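Local coordinates for protein malonate decarboxylase subunit alpha (Acinetobacter baumannii ATCC 17978, PDB 6MPR) that probably acts as the acyl carrier protein transferase of malonate decarboxylase, exchanging acetyl for malonyl on the carrier so that malonate can be decarboxylated, at residues R255-Y258 against E259-V263; L184-P187 against A188-D192; E418-T421 against Y422-R425; D104-K108 against G109-K113; A537-E540 against L541-A544. All blocks are in the same frame, centred on the assembly; numbering follows the deposited sequence.

In the fold
Four of the contacts lie at helix ends and contact 5 is a short 3-10 turn in a loop; they fall into two groups. Contact 4 runs into the all-parallel sheet of the amino-terminal half and contact 2 packs on it, with centres about 24 Å apart. Contacts 1, 3 and 5 belong to the carboxy-terminal half, and the centres of contacts 1 and 4 lie about 48 Å apart. Contacts 1 and 4 are both Schellman motifs leading from a helix towards a strand. Contact 5, centred about 20 Å from contact 1, packs Leu541 on helix 244-261, the helix that contact 1 terminates. Contacts 2 and 3 both touch the second subunit, although their centres are about 44 Å apart.

Contact 1 (R255-Y258 against E259-V263); sequences RGIY and EKHNV
Val263 N gives its hydrogen to Tyr258 O at 3.0 Å, nearly straight at 166° and in the carbonyl plane on a lone pair. This is the long bond of a Schellman motif that ends helix 244-261. Asn262, with positive phi, makes the inner bond, its N reaching Glu259 O at 3.3 Å. The usual apolar partner of such a motif is present too: Val263 CG2 lies 4.3 Å from Tyr258 CD1, while the phenol of Tyr258 extends to His268. One residue back, His261 N still makes an i to i+4 bond to Ile257 O at 3.0 Å, although the turn at 255-258 is widened to a pi-type one. Arg255 and Glu259 run side by side in the same direction on the flank facing helix 272-287 and the loop after it. NH1 of the arginine meets OE1 of the glutamate at 3.1 Å in a salt bridge whose hydrogen bond is weak, bent to 134° at the hydrogen; the two planes stand 61° apart. The imidazole of His261 is held at ND1 by Asp410, and His474 and Tyr485 meet its ring. The aliphatic part of Lys260 covers one face of that ring, with CG centred 3.9 Å above its plane.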
loop_
_atom_site.group_PDB
_atom_site.type_symbol
_atom_site.label_atom_id
_atom_site.label_comp_id
_atom_site.label_asym_id
_atom_site.label_seq_id
_atom_site.Cartn_x
_atom_site.Cartn_y
_atom_site.Cartn_z
ATOM N N ARG A 255 -12.585 -16.339 -21.586
ATOM C CA ARG A 255 -13.272 -15.780 -22.739
ATOM C C ARG A 255 -14.101 -14.559 -22.352
ATOM O O ARG A 255 -14.026 -13.508 -23.000
ATOM C CB ARG A 255 -14.139 -16.877 -23.349
ATOM C CG ARG A 255 -14.931 -16.488 -24.565
ATOM C CD ARG A 255 -14.110 -16.627 -25.830
ATOM N NE ARG A 255 -14.934 -16.383 -27.004
ATOM C CZ ARG A 255 -14.456 -16.050 -28.197
ATOM N NH1 ARG A 255 -13.148 -15.908 -28.376
ATOM N NH2 ARG A 255 -15.288 -15.849 -29.210
ATOM N N GLY A 256 -14.883 -14.672 -21.280
ATOM C CA GLY A 256 -15.827 -13.638 -20.921
ATOM C C GLY A 256 -15.302 -12.516 -20.050
ATOM O O GLY A 256 -16.017 -11.531 -19.858
ATOM N N ILE A 257 -14.094 -12.645 -19.498
ATOM C CA ILE A 257 -13.518 -11.589 -18.666
ATOM C C ILE A 257 -12.122 -11.194 -19.149
ATOM O O ILE A 257 -11.880 -10.027 -19.491
ATOM C CB ILE A 257 -13.478 -12.009 -17.184
ATOM C CG1 ILE A 257 -14.865 -12.493 -16.708
ATOM C CG2 ILE A 257 -13.018 -10.822 -16.328
ATOM C CD1 ILE A 257 -14.919 -12.877 -15.220
ATOM N N TYR A 258 -11.185 -12.146 -19.166
ATOM C CA TYR A 258 -9.796 -11.797 -19.476
ATOM C C TYR A 258 -9.665 -11.315 -20.915
ATOM O O TYR A 258 -9.088 -10.251 -21.180
ATOM C CB TYR A 258 -8.854 -12.986 -19.255
ATOM C CG TYR A 258 -8.709 -13.486 -17.827
ATOM C CD1 TYR A 258 -9.384 -12.883 -16.769
ATOM C CD2 TYR A 258 -7.878 -14.567 -17.547
ATOM C CE1 TYR A 258 -9.232 -13.365 -15.462
ATOM C CE2 TYR A 258 -7.720 -15.034 -16.261
ATOM C CZ TYR A 258 -8.398 -14.437 -15.230
ATOM O OH TYR A 258 -8.231 -14.938 -13.969
ATOM N N GLU A 259 -10.196 -12.095 -21.854
ATOM C CA GLU A 259 -10.177 -11.687 -23.254
ATOM C C GLU A 259 -11.035 -10.442 -23.472
ATOM O O GLU A 259 -10.618 -9.498 -24.152
ATOM C CB GLU A 259 -10.671 -12.831 -24.136
ATOM C CG GLU A 259 -10.513 -12.526 -25.626
ATOM C CD GLU A 259 -11.014 -13.635 -26.531
ATOM O OE1 GLU A 259 -11.554 -14.649 -26.031
ATOM O OE2 GLU A 259 -10.861 -13.488 -27.756
ATOM N N LYS A 260 -12.240 -10.431 -22.896
ATOM C CA LYS A 260 -13.194 -9.354 -23.150
ATOM C C LYS A 260 -12.613 -7.995 -22.796
ATOM O O LYS A 260 -12.803 -7.015 -23.528
ATOM C CB LYS A 260 -14.482 -9.596 -22.351
ATOM C CG LYS A 260 -15.532 -8.485 -22.519
ATOM C CD LYS A 260 -16.797 -8.785 -21.720
ATOM C CE LYS A 260 -17.792 -7.631 -21.822
ATOM N NZ LYS A 260 -18.433 -7.563 -23.166
ATOM N N HIS A 261 -11.910 -7.913 -21.668
ATOM C CA HIS A 261 -11.402 -6.647 -21.161
ATOM C C HIS A 261 -9.902 -6.482 -21.336
ATOM O O HIS A 261 -9.346 -5.495 -20.842
ATOM C CB HIS A 261 -11.760 -6.501 -19.682
ATOM C CG HIS A 261 -13.222 -6.635 -19.410
ATOM N ND1 HIS A 261 -14.136 -5.689 -19.811
ATOM C CD2 HIS A 261 -13.930 -7.607 -18.787
ATOM C CE1 HIS A 261 -15.350 -6.069 -19.446
ATOM N NE2 HIS A 261 -15.251 -7.226 -18.819
ATOM N N ASN A 262 -9.233 -7.419 -22.006
ATOM C CA ASN A 262 -7.799 -7.321 -22.307
ATOM C C ASN A 262 -6.960 -7.245 -21.027
ATOM O O ASN A 262 -6.105 -6.373 -20.867
ATOM C CB ASN A 262 -7.531 -6.125 -23.222
ATOM C CG ASN A 262 -6.175 -6.200 -23.910
ATOM O OD1 ASN A 262 -5.713 -7.281 -24.292
ATOM N ND2 ASN A 262 -5.525 -5.044 -24.063
ATOM N N VAL A 263 -7.209 -8.182 -20.116
ATOM C CA VAL A 263 -6.527 -8.215 -18.820
ATOM C C VAL A 263 -5.081 -8.645 -19.028
ATOM O O VAL A 263 -4.816 -9.759 -19.487
ATOM C CB VAL A 263 -7.254 -9.159 -17.854
ATOM C CG1 VAL A 263 -6.487 -9.303 -16.531
ATOM C CG2 VAL A 263 -8.693 -8.677 -17.624
#

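Contact 2 (L184-P187 against A188-D192); sequences LIEP and AAFSD
The carboxy-terminal turn of helix 181-189, kinked at Pro187 and finished by a serine side chain, lies on the connection between the parallel strands 158-163 and 194-199. Across this turn Ala189 N bonds to Ile185 O at 2.9 Å, and Phe190 N to Glu186 O at 3.2 Å. Pro187 has no N-H to give to the turn before it, which accounts for the kink. Ile185 O also receives a weak bond from Ala188 N. At the last step a side chain takes over the helical role: Ser191 OG donates to Pro187 O at 2.7 Å, tilted 19° from the carbonyl plane. The first torsion of the serine (chi1 55°) sets OG between its own N and carbonyl carbon and turns it back towards the helix.

Glu186 and Phe190, one turn apart, supply the side-chain packing. The glutamate CG rests 3.8 Å from CD1 of the phenylalanine, and the carboxylate and ring planes stand 64° apart. Glu186 O lies at the edge of the same ring, in its plane and 3.3 Å from CD1. Trp218 meets Phe190 edge-to-face. Towards the sheet, Ile185 and Ala188 pack on Val159 and Val195.

The carboxylate itself is directed out of the turn to the second subunit, where OE2 forms a salt bridge with Arg347 and a hydrogen bond with Asn349. A buried acid gripped in this way is probably ionised, and its charge ties the helix end to the dimer interface.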
loop_
_atom_site.group_PDB
_atom_site.type_symbol
_atom_site.label_atom_id
_atom_site.label_comp_id
_atom_site.label_asym_id
_atom_site.label_seq_id
_atom_site.Cartn_x
_atom_site.Cartn_y
_atom_site.Cartn_z
ATOM N N LEU A 184 7.177 -6.055 9.261
ATOM C CA LEU A 184 6.899 -6.195 10.690
ATOM C C LEU A 184 8.065 -5.705 11.540
ATOM O O LEU A 184 7.859 -5.172 12.641
ATOM C CB LEU A 184 6.599 -7.660 11.030
ATOM C CG LEU A 184 5.460 -8.352 10.282
ATOM C CD1 LEU A 184 5.388 -9.837 10.649
ATOM C CD2 LEU A 184 4.127 -7.649 10.530
ATOM N N ILE A 185 9.302 -5.926 11.079
ATOM C CA ILE A 185 10.464 -5.624 11.911
ATOM C C ILE A 185 10.780 -4.138 11.914
ATOM O O ILE A 185 11.084 -3.572 12.970
ATOM C CB ILE A 185 11.672 -6.458 11.446
ATOM C CG1 ILE A 185 11.428 -7.936 11.775
ATOM C CG2 ILE A 185 12.958 -5.952 12.096
ATOM C CD1 ILE A 185 12.474 -8.876 11.180
ATOM N N GLU A 186 10.743 -3.483 10.744
ATOM C CA GLU A 186 11.178 -2.087 10.679
ATOM C C GLU A 186 10.489 -1.189 11.699
ATOM O O GLU A 186 11.187 -0.406 12.358
ATOM C CB GLU A 186 11.011 -1.533 9.259
ATOM C CG GLU A 186 11.310 -0.041 9.196
ATOM C CD GLU A 186 11.429 0.499 7.784
ATOM O OE1 GLU A 186 11.555 -0.315 6.828
ATOM O OE2 GLU A 186 11.416 1.752 7.645
ATOM N N PRO A 187 9.162 -1.242 11.895
ATOM C CA PRO A 187 8.549 -0.338 12.890
ATOM C C PRO A 187 9.126 -0.475 14.290
ATOM O O PRO A 187 9.289 0.532 14.994
ATOM C CB PRO A 187 7.065 -0.740 12.846
ATOM C CG PRO A 187 6.864 -1.159 11.408
ATOM C CD PRO A 187 8.140 -1.947 11.104
ATOM N N ALA A 188 9.453 -1.698 14.712
ATOM C CA ALA A 188 10.052 -1.922 16.027
ATOM C C ALA A 188 11.518 -1.520 16.060
ATOM O O ALA A 188 11.999 -0.961 17.055
ATOM C CB ALA A 188 9.928 -3.393 16.409
ATOM N N ALA A 189 12.243 -1.827 14.989
ATOM C CA ALA A 189 13.669 -1.551 14.955
ATOM C C ALA A 189 13.939 -0.059 15.079
ATOM O O ALA A 189 15.003 0.341 15.561
ATOM C CB ALA A 189 14.272 -2.113 13.666
ATOM N N PHE A 190 12.990 0.782 14.663
ATOM C CA PHE A 190 13.196 2.223 14.698
ATOM C C PHE A 190 12.309 2.925 15.721
ATOM O O PHE A 190 12.068 4.130 15.614
ATOM C CB PHE A 190 13.020 2.780 13.285
ATOM C CG PHE A 190 14.106 2.315 12.356
ATOM C CD1 PHE A 190 13.980 1.124 11.654
ATOM C CD2 PHE A 190 15.289 3.016 12.265
ATOM C CE1 PHE A 190 15.009 0.664 10.836
ATOM C CE2 PHE A 190 16.328 2.557 11.454
ATOM C CZ PHE A 190 16.185 1.387 10.747
ATOM N N SER A 191 11.842 2.203 16.731
ATOM C CA SER A 191 11.114 2.840 17.823
ATOM C C SER A 191 11.561 2.288 19.172
ATOM O O SER A 191 10.810 2.390 20.144
ATOM C CB SER A 191 9.605 2.662 17.665
ATOM O OG SER A 191 9.279 1.275 17.546
ATOM N N ASP A 192 12.755 1.690 19.240
ATOM C CA ASP A 192 13.239 1.029 20.446
ATOM C C ASP A 192 12.291 -0.073 20.908
ATOM O O ASP A 192 12.107 -0.292 22.107
ATOM C CB ASP A 192 13.508 2.057 21.547
ATOM C CG ASP A 192 14.790 2.826 21.288
ATOM O OD1 ASP A 192 15.884 2.238 21.466
ATOM O OD2 ASP A 192 14.705 3.986 20.849
#

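Contact 3 (E418-T421 against Y422-R425); sequences ETET and YLAR
Glu418 and Tyr422, one helical turn apart, lie side by side and point the same way, and they form the close part of this short helix. The glutamate CG touches CE2 of the ring at 3.5 Å, and its CD sits at the ring edge, in plane. Solvent joins their polar ends: Glu418 OE2 accepts from a water at 3.1 Å that also lies beside Tyr422 OH, though too close for that link to be trusted. Beneath them Tyr422 N bonds to Glu418 O at 3.0 Å with an angle of 154°. The next bond, from Leu423 N to Thr419 O, is 3.2 Å long. After that the turn slackens: Ala424 N shares itself between Glu420 O and Thr421 O, both weakly.

The side of Glu420 and Leu423 is looser. Bent at its second torsion (chi2 -53°), Glu420 brings OE2 only to within 4.0 Å of Leu423 CD1, in an exposed position.

Before the helix, Asn417 takes Glu420 N on its side chain and Thr421 OG1 on its carbonyl. The second subunit also packs against it: Thr419 and Leu423 pack on Ile452 of its helix 450-458, Glu418 pairs with Lys456 there, and beyond the helix Arg425 bridges to Asp470 and Asp471 of that subunit.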
loop_
_atom_site.group_PDB
_atom_site.type_symbol
_atom_site.label_atom_id
_atom_site.label_comp_id
_atom_site.label_asym_id
_atom_site.label_seq_id
_atom_site.Cartn_x
_atom_site.Cartn_y
_atom_site.Cartn_z
ATOM N N GLU A 418 -18.410 14.357 -23.698
ATOM C CA GLU A 418 -16.950 14.354 -23.607
ATOM C C GLU A 418 -16.480 14.835 -22.240
ATOM O O GLU A 418 -15.627 14.205 -21.604
ATOM C CB GLU A 418 -16.351 15.224 -24.717
ATOM C CG GLU A 418 -14.827 15.234 -24.720
ATOM C CD GLU A 418 -14.249 16.240 -25.694
ATOM O OE1 GLU A 418 -14.414 17.457 -25.470
ATOM O OE2 GLU A 418 -13.633 15.814 -26.689
ATOM N N THR A 419 -17.045 15.946 -21.767
ATOM C CA THR A 419 -16.645 16.516 -20.485
ATOM C C THR A 419 -16.823 15.517 -19.344
ATOM O O THR A 419 -15.899 15.286 -18.556
ATOM C CB THR A 419 -17.460 17.785 -20.225
ATOM O OG1 THR A 419 -17.116 18.771 -21.203
ATOM C CG2 THR A 419 -17.194 18.331 -18.828
ATOM N N GLU A 420 -18.017 14.929 -19.229
ATOM C CA GLU A 420 -18.281 14.007 -18.131
ATOM C C GLU A 420 -17.446 12.739 -18.253
ATOM O O GLU A 420 -17.078 12.139 -17.239
ATOM C CB GLU A 420 -19.776 13.691 -18.086
ATOM C CG GLU A 420 -20.629 14.930 -17.845
ATOM C CD GLU A 420 -20.180 15.713 -16.607
ATOM O OE1 GLU A 420 -20.050 15.092 -15.532
ATOM O OE2 GLU A 420 -19.946 16.942 -16.708
ATOM N N THR A 421 -17.116 12.324 -19.479
ATOM C CA THR A 421 -16.254 11.158 -19.648
ATOM C C THR A 421 -14.849 11.442 -19.134
ATOM O O THR A 421 -14.220 10.572 -18.517
ATOM C CB THR A 421 -16.227 10.733 -21.118
ATOM O OG1 THR A 421 -17.555 10.392 -21.529
ATOM C CG2 THR A 421 -15.334 9.522 -21.317
ATOM N N TYR A 422 -14.354 12.663 -19.349
ATOM C CA TYR A 422 -13.036 13.029 -18.833
ATOM C C TYR A 422 -13.032 13.114 -17.311
ATOM O O TYR A 422 -11.985 12.895 -16.684
ATOM C CB TYR A 422 -12.579 14.352 -19.453
ATOM C CG TYR A 422 -11.881 14.189 -20.782
ATOM C CD1 TYR A 422 -10.659 13.544 -20.866
ATOM C CD2 TYR A 422 -12.437 14.693 -21.949
ATOM C CE1 TYR A 422 -10.013 13.392 -22.080
ATOM C CE2 TYR A 422 -11.796 14.548 -23.170
ATOM C CZ TYR A 422 -10.587 13.892 -23.228
ATOM O OH TYR A 422 -9.938 13.747 -24.430
ATOM N N LEU A 423 -14.188 13.395 -16.693
ATOM C CA LEU A 423 -14.294 13.440 -15.237
ATOM C C LEU A 423 -14.627 12.088 -14.617
ATOM O O LEU A 423 -14.579 11.959 -13.390
ATOM C CB LEU A 423 -15.361 14.471 -14.814
ATOM C CG LEU A 423 -15.137 15.913 -15.268
ATOM C CD1 LEU A 423 -16.375 16.804 -14.989
ATOM C CD2 LEU A 423 -13.910 16.493 -14.590
ATOM N N ALA A 424 -14.979 11.092 -15.421
ATOM C CA ALA A 424 -15.188 9.756 -14.902
ATOM C C ALA A 424 -13.845 9.037 -14.783
ATOM O O ALA A 424 -12.835 9.468 -15.342
ATOM C CB ALA A 424 -16.143 8.974 -15.801
ATOM N N ARG A 425 -13.828 7.952 -14.024
ATOM C CA ARG A 425 -12.595 7.194 -13.875
ATOM C C ARG A 425 -12.839 5.709 -14.108
ATOM O O ARG A 425 -13.971 5.211 -14.064
ATOM C CB ARG A 425 -11.960 7.419 -12.500
ATOM C CG ARG A 425 -12.958 7.559 -11.376
ATOM C CD ARG A 425 -12.184 7.523 -10.088
ATOM N NE ARG A 425 -12.960 7.923 -8.927
ATOM C CZ ARG A 425 -12.445 7.921 -7.704
ATOM N NH1 ARG A 425 -11.186 7.539 -7.538
ATOM N NH2 ARG A 425 -13.169 8.303 -6.665
HETATM O O HOH W 1 -11.410 13.658 -26.333
#

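Contact 4 (D104-K108 against G109-K113); sequences DLFEK and GIARK
With CG opposite its carbonyl carbon (chi1 -60°) and the ring swung across (chi2 86°), Phe106 spreads one face over the methyl of Ala111. This is a CH-pi contact, with CB 3.7 Å from the ring centroid. The rim of the ring meets the strand backbone, for Lys113 O lies 3.5 Å from CE2, near the ring plane. Leu105, with a similar first torsion, places CB 3.8 Å from Ala111 CB and CD2 4.0 Å from Ile110 CG2.

One oxygen organises the turn between them. Leu105 O accepts two hydrogen bonds, from Ile110 N at 2.9 Å, nearly on the carbonyl axis, and from Ala111 N at 3.0 Å, from above the carbonyl plane. The second is the straighter at the hydrogen, at 175°. Gly109 N closes the inner loop on Phe106 O at 3.2 Å. Gly109 itself has positive phi, where a side chain would press on the preceding carbonyl.

Around this core, strand 90-94 takes Ile110 and Ala111 on Leu90 and Met92, while the Lys108 amine reaches Ala80 O. The bonds Ile110 N to Leu105 O and Gly109 N to Phe106 O, the glycine in the left-handed helical region, and the apolar pair Leu105-Ile110 make a classic Schellman motif, and it delivers helix 100-107 into strand 111-116. Strand 90-94 is adjacent and parallel, so this is the second half of a beta-alpha-beta crossover, consistent with a Rossmann-like sheet.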
loop_
_atom_site.group_PDB
_atom_site.type_symbol
_atom_site.label_atom_id
_atom_site.label_comp_id
_atom_site.label_asym_id
_atom_site.label_seq_id
_atom_site.Cartn_x
_atom_site.Cartn_y
_atom_site.Cartn_z
ATOM N N ASP A 104 -3.537 -20.829 22.383
ATOM C CA ASP A 104 -3.210 -21.224 23.752
ATOM C C ASP A 104 -2.759 -20.028 24.594
ATOM O O ASP A 104 -2.973 -20.011 25.814
ATOM C CB ASP A 104 -2.116 -22.297 23.763
ATOM C CG ASP A 104 -2.549 -23.619 23.111
ATOM O OD1 ASP A 104 -3.748 -23.810 22.793
ATOM O OD2 ASP A 104 -1.660 -24.477 22.907
ATOM N N LEU A 105 -2.149 -19.012 23.968
ATOM C CA LEU A 105 -1.738 -17.820 24.718
ATOM C C LEU A 105 -2.915 -17.172 25.439
ATOM O O LEU A 105 -2.765 -16.649 26.552
ATOM C CB LEU A 105 -1.093 -16.795 23.786
ATOM C CG LEU A 105 0.203 -17.212 23.106
ATOM C CD1 LEU A 105 0.555 -16.223 21.996
ATOM C CD2 LEU A 105 1.335 -17.328 24.145
ATOM N N PHE A 106 -4.087 -17.167 24.805
ATOM C CA PHE A 106 -5.249 -16.538 25.420
ATOM C C PHE A 106 -5.884 -17.447 26.454
ATOM O O PHE A 106 -6.233 -16.994 27.550
ATOM C CB PHE A 106 -6.243 -16.133 24.332
ATOM C CG PHE A 106 -5.654 -15.152 23.345
ATOM C CD1 PHE A 106 -4.936 -15.596 22.238
ATOM C CD2 PHE A 106 -5.787 -13.790 23.546
ATOM C CE1 PHE A 106 -4.371 -14.689 21.341
ATOM C CE2 PHE A 106 -5.233 -12.883 22.666
ATOM C CZ PHE A 106 -4.521 -13.337 21.549
ATOM N N GLU A 107 -6.011 -18.735 26.139
ATOM C CA GLU A 107 -6.490 -19.686 27.135
ATOM C C GLU A 107 -5.642 -19.643 28.397
ATOM O O GLU A 107 -6.172 -19.705 29.511
ATOM C CB GLU A 107 -6.492 -21.089 26.540
ATOM C CG GLU A 107 -7.196 -22.117 27.388
ATOM C CD GLU A 107 -7.295 -23.443 26.677
ATOM O OE1 GLU A 107 -7.229 -23.444 25.428
ATOM O OE2 GLU A 107 -7.429 -24.482 27.360
ATOM N N LYS A 108 -4.323 -19.509 28.247
ATOM C CA LYS A 108 -3.424 -19.578 29.394
ATOM C C LYS A 108 -3.293 -18.255 30.148
ATOM O O LYS A 108 -2.590 -18.211 31.163
ATOM C CB LYS A 108 -2.033 -20.048 28.941
ATOM C CG LYS A 108 -1.970 -21.498 28.488
ATOM C CD LYS A 108 -0.580 -21.891 28.019
ATOM C CE LYS A 108 -0.446 -23.408 27.965
ATOM N NZ LYS A 108 0.884 -23.833 27.466
ATOM N N GLY A 109 -3.924 -17.180 29.685
ATOM C CA GLY A 109 -3.817 -15.918 30.385
ATOM C C GLY A 109 -2.554 -15.147 30.098
ATOM O O GLY A 109 -2.241 -14.200 30.830
ATOM N N ILE A 110 -1.814 -15.529 29.060
ATOM C CA ILE A 110 -0.614 -14.795 28.674
ATOM C C ILE A 110 -0.980 -13.597 27.807
ATOM O O ILE A 110 -0.502 -12.479 28.032
ATOM C CB ILE A 110 0.368 -15.740 27.962
ATOM C CG1 ILE A 110 0.873 -16.798 28.961
ATOM C CG2 ILE A 110 1.495 -14.939 27.317
ATOM C CD1 ILE A 110 1.554 -17.999 28.327
ATOM N N ALA A 111 -1.855 -13.814 26.831
ATOM C CA ALA A 111 -2.347 -12.776 25.936
ATOM C C ALA A 111 -3.806 -12.465 26.256
ATOM O O ALA A 111 -4.548 -13.328 26.738
ATOM C CB ALA A 111 -2.215 -13.210 24.473
ATOM N N ARG A 112 -4.217 -11.219 25.998
ATOM C CA ARG A 112 -5.615 -10.827 26.187
ATOM C C ARG A 112 -6.209 -10.211 24.923
ATOM O O ARG A 112 -7.329 -10.549 24.529
ATOM C CB ARG A 112 -5.762 -9.841 27.344
ATOM C CG ARG A 112 -7.165 -9.827 27.956
ATOM C CD ARG A 112 -7.449 -11.207 28.513
ATOM N NE ARG A 112 -8.586 -11.284 29.420
ATOM C CZ ARG A 112 -8.729 -12.236 30.338
ATOM N NH1 ARG A 112 -7.793 -13.170 30.480
ATOM N NH2 ARG A 112 -9.799 -12.251 31.125
ATOM N N LYS A 113 -5.472 -9.307 24.279
ATOM C CA LYS A 113 -5.958 -8.598 23.104
ATOM C C LYS A 113 -5.357 -9.179 21.834
ATOM O O LYS A 113 -4.221 -9.659 21.820
ATOM C CB LYS A 113 -5.626 -7.103 23.182
ATOM C CG LYS A 113 -6.242 -6.367 24.337
ATOM C CD LYS A 113 -5.896 -4.890 24.215
ATOM C CE LYS A 113 -6.271 -4.103 25.448
ATOM N NZ LYS A 113 -5.880 -2.677 25.256
#

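Contact 5 (A537-E540 against L541-A544); sequences ATRE and LLAA
One face of the Arg539 guanidinium is covered by Leu542 CD1, which lies 3.8 Å from NH1. The N-H groups of the arginine turn to peptide oxygens elsewhere: NH1 to those of Pro239 and Ile242, and NH2 to that of Lys545. CB and CG of Arg539 already lie beside the leucine methyl, CB at 4.1 Å from CD1, and the bend at the third torsion (chi3 42°) folds the guanidinium back so that NH1 flanks it too.

The backbone beneath is a short 3-10 turn. Leu541 N bonds to Thr538 O at 3.1 Å, and Leu542 N to Arg539 O at 3.0 Å, each donor standing above its carbonyl plane, in keeping with the tight winding of a 3-10 turn. At the start, Glu540 N makes a weak bond to Thr538 OG1 at 3.3 Å, an ST turn that leads the chain into the winding.

Leu541 and Leu542 join the loop to two helices: Leu541 packs on Val247 and Met251 of helix 244-261, and both leucines on Ile280 of helix 272-287. The positive charge of Arg539 is met here by carbonyl oxygens, whose partial negative charges probably help to offset it, while the methyl covers a face that makes no N-H bonds.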
loop_
_atom_site.group_PDB
_atom_site.type_symbol
_atom_site.label_atom_id
_atom_site.label_comp_id
_atom_site.label_asym_id
_atom_site.label_seq_id
_atom_site.Cartn_x
_atom_site.Cartn_y
_atom_site.Cartn_z
ATOM N N ALA A 537 -16.050 -28.662 -21.697
ATOM C CA ALA A 537 -15.380 -28.325 -20.444
ATOM C C ALA A 537 -15.067 -29.615 -19.698
ATOM O O ALA A 537 -15.821 -30.053 -18.829
ATOM C CB ALA A 537 -16.250 -27.388 -19.617
ATOM N N THR A 538 -13.927 -30.225 -20.029
ATOM C CA THR A 538 -13.536 -31.507 -19.461
ATOM C C THR A 538 -12.110 -31.414 -18.936
ATOM O O THR A 538 -11.365 -30.481 -19.253
ATOM C CB THR A 538 -13.636 -32.644 -20.496
ATOM O OG1 THR A 538 -12.597 -32.488 -21.467
ATOM C CG2 THR A 538 -14.990 -32.631 -21.212
ATOM N N ARG A 539 -11.718 -32.414 -18.137
ATOM C CA ARG A 539 -10.344 -32.486 -17.649
ATOM C C ARG A 539 -9.326 -32.679 -18.770
ATOM O O ARG A 539 -8.139 -32.415 -18.559
ATOM C CB ARG A 539 -10.205 -33.612 -16.622
ATOM C CG ARG A 539 -10.946 -33.368 -15.307
ATOM C CD ARG A 539 -10.802 -34.566 -14.373
ATOM N NE ARG A 539 -9.435 -35.083 -14.391
ATOM C CZ ARG A 539 -8.428 -34.580 -13.680
ATOM N NH1 ARG A 539 -8.630 -33.547 -12.873
ATOM N NH2 ARG A 539 -7.215 -35.115 -13.775
ATOM N N GLU A 540 -9.749 -33.133 -19.954
ATOM C CA GLU A 540 -8.793 -33.241 -21.054
ATOM C C GLU A 540 -8.231 -31.884 -21.464
ATOM O O GLU A 540 -7.168 -31.829 -22.097
ATOM C CB GLU A 540 -9.441 -33.935 -22.253
ATOM C CG GLU A 540 -9.516 -35.446 -22.105
ATOM C CD GLU A 540 -8.148 -36.071 -21.861
ATOM O OE1 GLU A 540 -7.276 -35.987 -22.758
ATOM O OE2 GLU A 540 -7.940 -36.634 -20.765
ATOM N N LEU A 541 -8.909 -30.788 -21.107
ATOM C CA LEU A 541 -8.393 -29.455 -21.399
ATOM C C LEU A 541 -7.229 -29.063 -20.494
ATOM O O LEU A 541 -6.457 -28.166 -20.852
ATOM C CB LEU A 541 -9.499 -28.414 -21.259
ATOM C CG LEU A 541 -10.249 -28.035 -22.529
ATOM C CD1 LEU A 541 -11.208 -26.903 -22.231
ATOM C CD2 LEU A 541 -9.259 -27.642 -23.629
ATOM N N LEU A 542 -7.096 -29.689 -19.328
ATOM C CA LEU A 542 -6.026 -29.326 -18.403
ATOM C C LEU A 542 -4.656 -29.663 -18.989
ATOM O O LEU A 542 -4.431 -30.781 -19.454
ATOM C CB LEU A 542 -6.227 -30.052 -17.074
ATOM C CG LEU A 542 -7.480 -29.670 -16.286
ATOM C CD1 LEU A 542 -7.740 -30.696 -15.198
ATOM C CD2 LEU A 542 -7.350 -28.266 -15.678
ATOM N N ALA A 543 -3.731 -28.694 -18.950
ATOM C CA ALA A 543 -2.369 -28.958 -19.409
ATOM C C ALA A 543 -1.680 -30.000 -18.543
ATOM O O ALA A 543 -0.778 -30.701 -19.012
ATOM C CB ALA A 543 -1.546 -27.666 -19.423
ATOM N N ALA A 544 -2.069 -30.097 -17.275
ATOM C CA ALA A 544 -1.577 -31.133 -16.377
ATOM C C ALA A 544 -2.763 -31.716 -15.627
ATOM O O ALA A 544 -3.587 -30.968 -15.092
ATOM C CB ALA A 544 -0.534 -30.572 -15.397
#